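Side-chain contact in arginase, mitochondrial (Medicago truncatula, PDB 6VSS), which hydrolyses L-arginine to urea and L-ornithine with a pair of manganese ions, and also converts agmatine to putrescine: residues Glu90-Asp95 against Lys330-Leu335. Residues are numbered along the deposited sequence; the frame is centred on the assembly and turned at random.
Sequences EAIWCD and KLVREL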
ATOM      1  N   GLU B  90      14.247  -8.613 -14.588  1.00 24.78           N
ATOM      2  CA  GLU B  90      12.910  -9.220 -14.695  1.00 25.93           C
ATOM      3  C   GLU B  90      11.974  -8.216 -15.390  1.00 24.75           C
ATOM      4  O   GLU B  90      11.136  -8.633 -16.160  1.00 24.10           O
ATOM      5  CB  GLU B  90      12.376  -9.605 -13.318  1.00 27.41           C
ATOM      6  CG  GLU B  90      10.892  -9.799 -13.388  1.00 30.93           C
ATOM      7  CD  GLU B  90      10.271 -10.256 -12.101  1.00 34.36           C
ATOM      8  OE1 GLU B  90      10.057  -9.405 -11.221  1.00 37.00           O
ATOM      9  OE2 GLU B  90      10.052 -11.461 -11.982  1.00 40.47           O
ATOM     10  N   ALA B  91      11.998  -6.934 -15.012  1.00 24.08           N
ATOM     11  CA  ALA B  91      11.089  -5.945 -15.616  1.00 24.76           C
ATOM     12  C   ALA B  91      11.437  -5.717 -17.097  1.00 25.52           C
ATOM     13  O   ALA B  91      10.531  -5.477 -17.859  1.00 24.72           O
ATOM     14  CB  ALA B  91      11.082  -4.683 -14.797  1.00 24.46           C
ATOM     15  N   ILE B  92      12.706  -5.801 -17.505  1.00 26.78           N
ATOM     16  CA  ILE B  92      13.061  -5.649 -18.935  1.00 29.05           C
ATOM     17  C   ILE B  92      12.308  -6.711 -19.716  1.00 32.64           C
ATOM     18  O   ILE B  92      11.858  -6.416 -20.825  1.00 31.43           O
ATOM     19  CB  ILE B  92      14.569  -5.782 -19.181  1.00 28.62           C
ATOM     20  CG1 ILE B  92      15.316  -4.548 -18.696  1.00 29.14           C
ATOM     21  CG2 ILE B  92      14.864  -6.037 -20.644  1.00 29.18           C
ATOM     22  CD1 ILE B  92      16.825  -4.814 -18.572  1.00 29.89           C
ATOM     23  N   TRP B  93      12.329  -7.920 -19.169  1.00 37.57           N
ATOM     24  CA  TRP B  93      11.860  -9.160 -19.810  1.00 41.52           C
ATOM     25  C   TRP B  93      10.448  -9.466 -19.257  1.00 47.02           C
ATOM     26  O   TRP B  93      10.087 -10.609 -19.302  1.00 53.21           O
ATOM     27  CB  TRP B  93      12.994 -10.196 -19.634  1.00 41.14           C
ATOM     28  CG  TRP B  93      14.146  -9.966 -20.595  1.00 42.35           C
ATOM     29  CD1 TRP B  93      13.996  -9.962 -21.955  1.00 44.52           C
ATOM     30  CD2 TRP B  93      15.550  -9.631 -20.377  1.00 41.85           C
ATOM     31  NE1 TRP B  93      15.167  -9.636 -22.595  1.00 43.76           N
ATOM     32  CE2 TRP B  93      16.152  -9.459 -21.658  1.00 43.17           C
ATOM     33  CE3 TRP B  93      16.378  -9.413 -19.253  1.00 44.19           C
ATOM     34  CZ2 TRP B  93      17.512  -9.145 -21.839  1.00 41.76           C
ATOM     35  CZ3 TRP B  93      17.720  -9.084 -19.424  1.00 41.86           C
ATOM     36  CH2 TRP B  93      18.273  -8.929 -20.705  1.00 42.32           C
ATOM     37  N   CYS B  94       9.620  -8.439 -18.906  1.00 51.34           N
ATOM     38  CA  CYS B  94       8.287  -8.524 -18.205  1.00 55.51           C
ATOM     39  C   CYS B  94       7.082  -8.745 -19.147  1.00 61.63           C
ATOM     40  O   CYS B  94       6.990  -8.061 -20.206  1.00 62.03           O
ATOM     41  CB  CYS B  94       7.970  -7.244 -17.429  1.00 60.47           C
ATOM     42  SG  CYS B  94       6.215  -6.982 -16.996  1.00 66.43           S
ATOM     43  N   ASP B  95       6.117  -9.567 -18.734  1.00 61.45           N
ATOM     44  CA  ASP B  95       4.998 -10.035 -19.603  1.00 66.05           C
ATOM     45  C   ASP B  95       4.099  -8.917 -20.164  1.00 67.60           C
ATOM     46  O   ASP B  95       3.459  -9.166 -21.200  1.00 75.49           O
ATOM     47  CB  ASP B  95       4.187 -11.123 -18.892  1.00 70.28           C
ATOM     48  CG  ASP B  95       2.847 -11.438 -19.534  1.00 74.75           C
ATOM     49  OD1 ASP B  95       2.000 -10.525 -19.606  1.00 75.88           O
ATOM     50  OD2 ASP B  95       2.656 -12.599 -19.948  1.00 77.88           O
ATOM     51  N   LYS B 330      12.842   0.420 -18.560  1.00 24.99           N
ATOM     52  CA  LYS B 330      12.679   1.255 -19.764  1.00 25.84           C
ATOM     53  C   LYS B 330      13.873   2.197 -19.970  1.00 25.49           C
ATOM     54  O   LYS B 330      14.269   2.373 -21.105  1.00 24.72           O
ATOM     55  CB  LYS B 330      11.377   2.037 -19.720  1.00 26.78           C
ATOM     56  CG  LYS B 330      11.125   2.739 -21.046  1.00 27.44           C
ATOM     57  CD  LYS B 330       9.675   3.079 -21.354  1.00 28.34           C
ATOM     58  CE  LYS B 330       9.558   3.764 -22.714  1.00 29.88           C
ATOM     59  NZ  LYS B 330       8.151   3.864 -23.157  1.00 31.29           N
ATOM     60  N   LEU B 331      14.411   2.816 -18.923  1.00 25.59           N
ATOM     61  CA  LEU B 331      15.700   3.569 -19.038  1.00 25.76           C
ATOM     62  C   LEU B 331      16.790   2.642 -19.578  1.00 25.47           C
ATOM     63  O   LEU B 331      17.519   3.079 -20.469  1.00 26.14           O
ATOM     64  CB  LEU B 331      16.105   4.240 -17.719  1.00 25.30           C
ATOM     65  CG  LEU B 331      15.072   5.235 -17.171  1.00 25.62           C
ATOM     66  CD1 LEU B 331      15.425   5.624 -15.753  1.00 25.70           C
ATOM     67  CD2 LEU B 331      14.978   6.464 -18.061  1.00 25.55           C
ATOM     68  N   VAL B 332      16.888   1.412 -19.096  1.00 25.86           N
ATOM     69  CA  VAL B 332      17.926   0.450 -19.578  1.00 26.17           C
ATOM     70  C   VAL B 332      17.666   0.165 -21.059  1.00 25.85           C
ATOM     71  O   VAL B 332      18.629   0.174 -21.850  1.00 24.16           O
ATOM     72  CB  VAL B 332      18.004  -0.848 -18.742  1.00 26.63           C
ATOM     73  CG1 VAL B 332      19.114  -1.751 -19.224  1.00 26.38           C
ATOM     74  CG2 VAL B 332      18.315  -0.541 -17.284  1.00 27.88           C
ATOM     75  N   ARG B 333      16.419  -0.086 -21.434  1.00 26.13           N
ATOM     76  CA  ARG B 333      16.064  -0.471 -22.824  1.00 27.61           C
ATOM     77  C   ARG B 333      16.429   0.672 -23.777  1.00 27.37           C
ATOM     78  O   ARG B 333      17.025   0.422 -24.813  1.00 28.28           O
ATOM     79  CB  ARG B 333      14.585  -0.834 -22.941  1.00 28.60           C
ATOM     80  CG  ARG B 333      14.286  -2.230 -22.411  1.00 29.97           C
ATOM     81  CD  ARG B 333      12.859  -2.387 -21.904  1.00 32.15           C
ATOM     82  NE  ARG B 333      11.899  -2.141 -22.969  1.00 34.39           N
ATOM     83  CZ  ARG B 333      10.901  -2.935 -23.329  1.00 36.40           C
ATOM     84  NH1 ARG B 333      10.707  -4.097 -22.738  1.00 38.52           N
ATOM     85  NH2 ARG B 333      10.165  -2.606 -24.376  1.00 38.53           N
ATOM     86  N   GLU B 334      16.140   1.903 -23.421  1.00 26.88           N
ATOM     87  CA  GLU B 334      16.356   3.005 -24.345  1.00 27.34           C
ATOM     88  C   GLU B 334      17.854   3.338 -24.362  1.00 27.98           C
ATOM     89  O   GLU B 334      18.348   3.707 -25.411  1.00 27.27           O
ATOM     90  CB  GLU B 334      15.412   4.101 -23.931  1.00 28.32           C
ATOM     91  CG  GLU B 334      13.953   3.686 -24.034  1.00 29.90           C
ATOM     92  CD  GLU B 334      13.460   3.437 -25.454  1.00 31.26           C
ATOM     93  OE1 GLU B 334      13.884   4.156 -26.382  1.00 31.75           O
ATOM     94  OE2 GLU B 334      12.683   2.502 -25.625  1.00 33.49           O
ATOM     95  N   LEU B 335      18.565   3.206 -23.246  1.00 28.15           N
ATOM     96  CA  LEU B 335      20.042   3.367 -23.239  1.00 28.06           C
ATOM     97  C   LEU B 335      20.672   2.302 -24.131  1.00 28.91           C
ATOM     98  O   LEU B 335      21.551   2.676 -24.935  1.00 28.92           O
ATOM     99  CB  LEU B 335      20.592   3.331 -21.806  1.00 28.13           C
ATOM    100  CG  LEU B 335      22.131   3.370 -21.662  1.00 28.62           C
ATOM    101  CD1 LEU B 335      22.744   4.460 -22.501  1.00 29.08           C
ATOM    102  CD2 LEU B 335      22.526   3.600 -20.202  1.00 28.36           C
TER
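I92, the last residue of helix 84-92, meets V332 and R333 on successive positions of helix 323-339. The tight part is apolar and buried. CD1 of I92 lies 3.9 Å from CG1 of V332, and the two side chains cross at about a right angle. CG2 of I92 is 4.2 Å from CG of R333. That methyl also sits over the centre of one face of the W93 ring. The polar part is sparser. R333 runs past I92, bends at chi3 (61°), and brings NH1 to the helix-end carbonyl, 3.2 Å from O of I92. The oxygen meets the guanidinium at its edge, only 11° out of its plane, but the N-H...O angle is a bent 138°. NH2 of the same group bonds to O of N98, in the loop that binds L-ornithine. A leucine in place of this arginine would probably leave the carbonyls of I92 and N98 each without its N-H donor, and the loop less firmly tied to helix 323-339. The solvent side begins past the helix end, where W93 and D95 are exposed. Deeper in, A91 and I92 pack on A329 of helix 323-339, while V332 rests on L154 and L156 of strand 151-157, an inner strand of the parallel sheet.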